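Local coordinates for homoaconitase small subunit (Methanocaldococcus jannaschii, PDB 2PKP), which forms, with its large-subunit partner, a hydro-lyase that interconverts homocitrate, cis-homoaconitate and homoisocitrate in 2-oxosuberate biosynthesis, at residues I83-A88 against A105-I110; I2-A7 against G113-I118. All coordinates share one frame; numbering follows the deposited sequence.

Interaction 1: residues I83-A88 against A105-I110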
loop_
_atom_site.group_PDB
_atom_site.type_symbol
_atom_site.label_atom_id
_atom_site.label_comp_id
_atom_site.label_asym_id
_atom_site.label_seq_id
_atom_site.Cartn_x
_atom_site.Cartn_y
_atom_site.Cartn_z
ATOM N N ILE A 83 12.125 0.864 9.287
ATOM C CA ILE A 83 13.081 -0.104 9.796
ATOM C C ILE A 83 14.052 0.641 10.703
ATOM O O ILE A 83 14.651 1.632 10.287
ATOM C CB ILE A 83 13.878 -0.763 8.648
ATOM C CG1 ILE A 83 12.917 -1.361 7.617
ATOM C CG2 ILE A 83 14.785 -1.858 9.204
ATOM C CD1 ILE A 83 13.627 -1.889 6.359
ATOM N N ALA A 84 14.205 0.177 11.936
ATOM C CA ALA A 84 15.123 0.828 12.868
ATOM C C ALA A 84 15.768 -0.192 13.803
ATOM O O ALA A 84 15.314 -1.338 13.889
ATOM C CB ALA A 84 14.379 1.894 13.685
ATOM N N LYS A 85 16.831 0.226 14.491
ATOM C CA LYS A 85 17.511 -0.649 15.441
ATOM C C LYS A 85 16.623 -0.782 16.672
ATOM O O LYS A 85 16.583 -1.830 17.308
ATOM C CB LYS A 85 18.871 -0.074 15.841
ATOM C CG LYS A 85 19.904 -0.069 14.730
ATOM C CD LYS A 85 21.256 0.393 15.259
ATOM C CE LYS A 85 22.305 0.434 14.167
ATOM N NZ LYS A 85 23.619 0.894 14.696
ATOM N N SER A 86 15.923 0.299 17.006
ATOM C CA SER A 86 14.995 0.303 18.134
ATOM C C SER A 86 14.005 1.455 17.973
ATOM O O SER A 86 14.285 2.441 17.285
ATOM C CB SER A 86 15.740 0.410 19.473
ATOM O OG SER A 86 16.472 1.616 19.576
ATOM N N PHE A 87 12.845 1.320 18.610
ATOM C CA PHE A 87 11.788 2.321 18.525
ATOM C C PHE A 87 11.361 2.848 19.883
ATOM O O PHE A 87 11.256 2.085 20.846
ATOM C CB PHE A 87 10.540 1.724 17.873
ATOM C CG PHE A 87 10.687 1.418 16.412
ATOM C CD1 PHE A 87 10.455 2.404 15.457
ATOM C CD2 PHE A 87 11.021 0.134 15.987
ATOM C CE1 PHE A 87 10.546 2.117 14.099
ATOM C CE2 PHE A 87 11.116 -0.166 14.628
ATOM C CZ PHE A 87 10.876 0.827 13.682
ATOM N N ALA A 88 11.097 4.150 19.956
ATOM C CA ALA A 88 10.606 4.731 21.194
ATOM C C ALA A 88 9.290 3.990 21.447
ATOM O O ALA A 88 8.524 3.719 20.514
ATOM C CB ALA A 88 10.357 6.229 21.021
ATOM N N ALA A 105 15.783 -4.156 13.064
ATOM C CA ALA A 105 16.896 -4.799 12.361
ATOM C C ALA A 105 18.180 -4.001 12.549
ATOM O O ALA A 105 18.147 -2.852 13.008
ATOM C CB ALA A 105 16.581 -4.910 10.866
ATOM N N ASN A 106 19.314 -4.603 12.197
ATOM C CA ASN A 106 20.580 -3.892 12.305
ATOM C C ASN A 106 20.680 -3.012 11.066
ATOM O O ASN A 106 21.177 -3.443 10.022
ATOM C CB ASN A 106 21.768 -4.856 12.358
ATOM C CG ASN A 106 23.097 -4.122 12.456
ATOM O OD1 ASN A 106 23.137 -2.892 12.592
ATOM N ND2 ASN A 106 24.191 -4.868 12.387
ATOM N N THR A 107 20.214 -1.774 11.186
ATOM C CA THR A 107 20.218 -0.866 10.053
ATOM C C THR A 107 21.586 -0.383 9.601
ATOM O O THR A 107 21.676 0.376 8.642
ATOM C CB THR A 107 19.311 0.344 10.302
ATOM O OG1 THR A 107 19.748 1.039 11.471
ATOM C CG2 THR A 107 17.875 -0.110 10.492
ATOM N N ASP A 108 22.651 -0.792 10.284
ATOM C CA ASP A 108 23.984 -0.395 9.829
ATOM C C ASP A 108 24.216 -1.126 8.494
ATOM O O ASP A 108 25.058 -0.730 7.691
ATOM C CB ASP A 108 25.080 -0.815 10.825
ATOM C CG ASP A 108 25.032 -0.032 12.134
ATOM O OD1 ASP A 108 24.460 1.078 12.165
ATOM O OD2 ASP A 108 25.589 -0.532 13.137
ATOM N N GLU A 109 23.446 -2.189 8.265
ATOM C CA GLU A 109 23.561 -2.988 7.048
ATOM C C GLU A 109 22.883 -2.327 5.858
ATOM O O GLU A 109 23.024 -2.787 4.726
ATOM C CB GLU A 109 22.936 -4.376 7.255
ATOM C CG GLU A 109 23.579 -5.226 8.346
ATOM C CD GLU A 109 24.983 -5.713 7.994
ATOM O OE1 GLU A 109 25.412 -5.539 6.838
ATOM O OE2 GLU A 109 25.655 -6.285 8.878
ATOM N N ILE A 110 22.143 -1.257 6.116
ATOM C CA ILE A 110 21.421 -0.557 5.061
ATOM C C ILE A 110 21.939 0.860 4.833
ATOM O O ILE A 110 22.156 1.614 5.786
ATOM C CB ILE A 110 19.914 -0.490 5.386
ATOM C CG1 ILE A 110 19.380 -1.904 5.659
ATOM C CG2 ILE A 110 19.163 0.161 4.233
ATOM C CD1 ILE A 110 17.957 -1.935 6.211
#
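The carboxylate of Asp-108 receives the ammonium group of Lys-85 on the syn side of OD1, with NZ 33° out of the carboxylate plane. The salt bridge is uneven: Lys-85 NZ to Asp-108 OD1 is 2.7 Å, while the bond to Asp-108 OD2 is weak. Asn-106 opens an Asx turn that overlaps the start of the 3-10 segment 107-109; its amide takes the Asp-108 backbone N-H from above its carbonyl plane (Asp-108 N to Asn-106 OD1, 3.2 Å). This turn follows the second strand of the beta-alpha-beta unit 81-104. The pairing of its parallel strands 81-84 and 101-104 runs one step further here, Ala-105 N donating to Ala-84 O at 3.0 Å and 156°. The Lys-85 chain is fully extended beyond CG, and with chi1 at -69° CG sits opposite the carbonyl carbon. It passes Thr-107 on the way to Asp-108, CG lying 3.4 Å from OG1, a hydroxyl hydrogen-bonded to Ala-57 O. With an alanine here, the Asp-108 carboxylate would probably be left without its charged mate and the side of Thr-107 would lose its aliphatic cover. On the apolar side of the contact, the side chains of Ile-83 and Thr-107 run antiparallel alongside each other. Ile-83 CG2 is 3.8 Å from Thr-107 CG2 and 3.9 Å from Ala-105 CB.

Interaction 2: residues I2-A7 against G113-I118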
loop_
_atom_site.group_PDB
_atom_site.type_symbol
_atom_site.label_atom_id
_atom_site.label_comp_id
_atom_site.label_asym_id
_atom_site.label_seq_id
_atom_site.Cartn_x
_atom_site.Cartn_y
_atom_site.Cartn_z
ATOM N N ILE A 2 5.064 -8.627 1.034
ATOM C CA ILE A 2 6.365 -8.041 0.777
ATOM C C ILE A 2 6.272 -6.554 0.493
ATOM O O ILE A 2 5.459 -6.118 -0.318
ATOM C CB ILE A 2 7.033 -8.743 -0.424
ATOM C CG1 ILE A 2 7.417 -10.172 -0.027
ATOM C CG2 ILE A 2 8.231 -7.940 -0.911
ATOM C CD1 ILE A 2 7.892 -11.025 -1.193
ATOM N N ILE A 3 7.110 -5.782 1.176
ATOM C CA ILE A 3 7.161 -4.340 0.982
ATOM C C ILE A 3 8.511 -4.068 0.343
ATOM O O ILE A 3 9.547 -4.386 0.931
ATOM C CB ILE A 3 7.076 -3.585 2.326
ATOM C CG1 ILE A 3 5.692 -3.796 2.949
ATOM C CG2 ILE A 3 7.349 -2.096 2.109
ATOM C CD1 ILE A 3 5.588 -3.303 4.376
ATOM N N LYS A 4 8.505 -3.503 -0.862
ATOM C CA LYS A 4 9.749 -3.212 -1.564
ATOM C C LYS A 4 9.797 -1.775 -2.059
ATOM O O LYS A 4 8.882 -1.308 -2.743
ATOM C CB LYS A 4 9.930 -4.177 -2.740
ATOM C CG LYS A 4 11.189 -3.955 -3.562
ATOM C CD LYS A 4 11.465 -5.165 -4.444
ATOM C CE LYS A 4 12.711 -4.983 -5.292
ATOM N NZ LYS A 4 13.056 -6.258 -5.989
ATOM N N GLY A 5 10.875 -1.077 -1.708
ATOM C CA GLY A 5 11.027 0.303 -2.132
ATOM C C GLY A 5 12.401 0.858 -1.818
ATOM O O GLY A 5 13.288 0.128 -1.371
ATOM N N ARG A 6 12.579 2.154 -2.047
ATOM C CA ARG A 6 13.855 2.791 -1.784
ATOM C C ARG A 6 13.972 3.175 -0.310
ATOM O O ARG A 6 13.021 3.670 0.295
ATOM C CB ARG A 6 14.029 4.033 -2.671
ATOM C CG ARG A 6 15.416 4.667 -2.569
ATOM C CD ARG A 6 15.566 5.871 -3.498
ATOM N NE ARG A 6 15.433 5.500 -4.906
ATOM C CZ ARG A 6 16.238 4.649 -5.539
ATOM N NH1 ARG A 6 17.247 4.076 -4.894
ATOM N NH2 ARG A 6 16.028 4.362 -6.818
ATOM N N ALA A 7 15.150 2.940 0.253
ATOM C CA ALA A 7 15.410 3.243 1.650
ATOM C C ALA A 7 15.912 4.674 1.848
ATOM O O ALA A 7 16.767 5.147 1.108
ATOM C CB ALA A 7 16.438 2.261 2.196
ATOM N N GLY A 113 19.367 5.132 -0.058
ATOM C CA GLY A 113 19.218 4.833 -1.471
ATOM C C GLY A 113 19.192 3.354 -1.826
ATOM O O GLY A 113 18.962 3.006 -2.987
ATOM N N ASP A 114 19.440 2.475 -0.860
ATOM C CA ASP A 114 19.398 1.040 -1.158
ATOM C C ASP A 114 17.964 0.661 -1.489
ATOM O O ASP A 114 17.022 1.323 -1.051
ATOM C CB ASP A 114 19.841 0.185 0.042
ATOM C CG ASP A 114 21.357 0.113 0.203
ATOM O OD1 ASP A 114 22.088 0.349 -0.781
ATOM O OD2 ASP A 114 21.815 -0.203 1.318
ATOM N N ILE A 115 17.794 -0.389 -2.285
ATOM C CA ILE A 115 16.459 -0.875 -2.596
ATOM C C ILE A 115 16.280 -2.037 -1.620
ATOM O O ILE A 115 17.062 -2.993 -1.642
ATOM C CB ILE A 115 16.359 -1.392 -4.045
ATOM C CG1 ILE A 115 16.692 -0.258 -5.021
ATOM C CG2 ILE A 115 14.953 -1.948 -4.303
ATOM C CD1 ILE A 115 15.824 0.975 -4.856
ATOM N N VAL A 116 15.282 -1.947 -0.749
ATOM C CA VAL A 116 15.060 -2.995 0.236
ATOM C C VAL A 116 13.746 -3.718 0.014
ATOM O O VAL A 116 12.754 -3.124 -0.406
ATOM C CB VAL A 116 15.085 -2.439 1.686
ATOM C CG1 VAL A 116 16.452 -1.831 1.983
ATOM C CG2 VAL A 116 13.981 -1.402 1.888
ATOM N N GLU A 117 13.757 -5.013 0.293
ATOM C CA GLU A 117 12.577 -5.848 0.129
ATOM C C GLU A 117 12.322 -6.510 1.473
ATOM O O GLU A 117 13.067 -7.403 1.890
ATOM C CB GLU A 117 12.839 -6.906 -0.951
ATOM C CG GLU A 117 11.601 -7.590 -1.478
ATOM C CD GLU A 117 11.913 -8.588 -2.577
ATOM O OE1 GLU A 117 12.626 -8.229 -3.545
ATOM O OE2 GLU A 117 11.438 -9.733 -2.473
ATOM N N ILE A 118 11.281 -6.049 2.160
ATOM C CA ILE A 118 10.923 -6.586 3.463
ATOM C C ILE A 118 9.896 -7.702 3.310
ATOM O O ILE A 118 8.777 -7.460 2.852
ATOM C CB ILE A 118 10.306 -5.497 4.360
ATOM C CG1 ILE A 118 11.268 -4.310 4.476
ATOM C CG2 ILE A 118 9.990 -6.072 5.739
ATOM C CD1 ILE A 118 10.633 -3.080 5.113
#
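Glu-117, Ile-118 and Ile-115 bury the most surface in this antiparallel ladder, in which strand 2-7 pairs with strand 115-118 at 171° in the mixed sheet of the aconitase swivel-type domain. The strand axes approach to 4.5 Å. Ile-118 forms a hydrogen-bonded pair with Ile-3, closed by Ile-3 N to Ile-118 O at 2.9 Å and Ile-118 N to Ile-3 O at 2.7 Å. Its side chain shares a face with those of Ile-3 and Val-116, and touches Ala-81 of strand 81-84 and Ile-103 of strand 101-104. Gly-5 and Val-116 make the next two-bond pair; past the last bridge, Ala-7 N donates to Asp-114 O and Ala-7 O accepts from Gly-113 N.

Glu-117 projects from the other face, beside Lys-4 in a non-hydrogen-bonded pair. Lys-4 NZ reaches Glu-117 OE1 at 3.2 Å on the anti side of the carboxylate, 27° out of its plane. OE2 takes Lys-4 of the second subunit, whose Glu-117 in turn binds this Lys-4. The four charges thus link the two chains, probably offsetting one another. The aliphatic part of Glu-117 is also used, CG lying 3.4 Å from Ile-2 CG2.

Ile-115 works on the same face as Glu-117. Its CG2 meets Lys-4 CE at 3.9 Å, while the other branch reaches Arg-6. The Arg-6 chain bends at chi3 (-63°), which turns the guanidinium so that its edge faces Gly-113 O; Ile-115 CD1 then lies over one face of that group, 3.4 Å from Arg-6 NH1.

From the N terminus, the chain lays down residues 2-7 first, and that strand waits until 113-118 for its partner, so interaction 2 closes a loop of 105 residues. Interaction 1 is nested within it: 83-88 and 105-110 bracket 16 residues, chiefly helix 89-98 and strand 101-104. Only 111 and 112 then separate 105-110 from 113-118. Interaction 1 ties the parallel half of the sheet to the turn leading into its antiparallel half, and interaction 2 joins that half to the central strand 2-9. Direct packing connects them, with Ile-83 CD1 3.5 Å from Ile-118 CD1 and Ile-110 CG2 4.0 Å from Ala-7 CB.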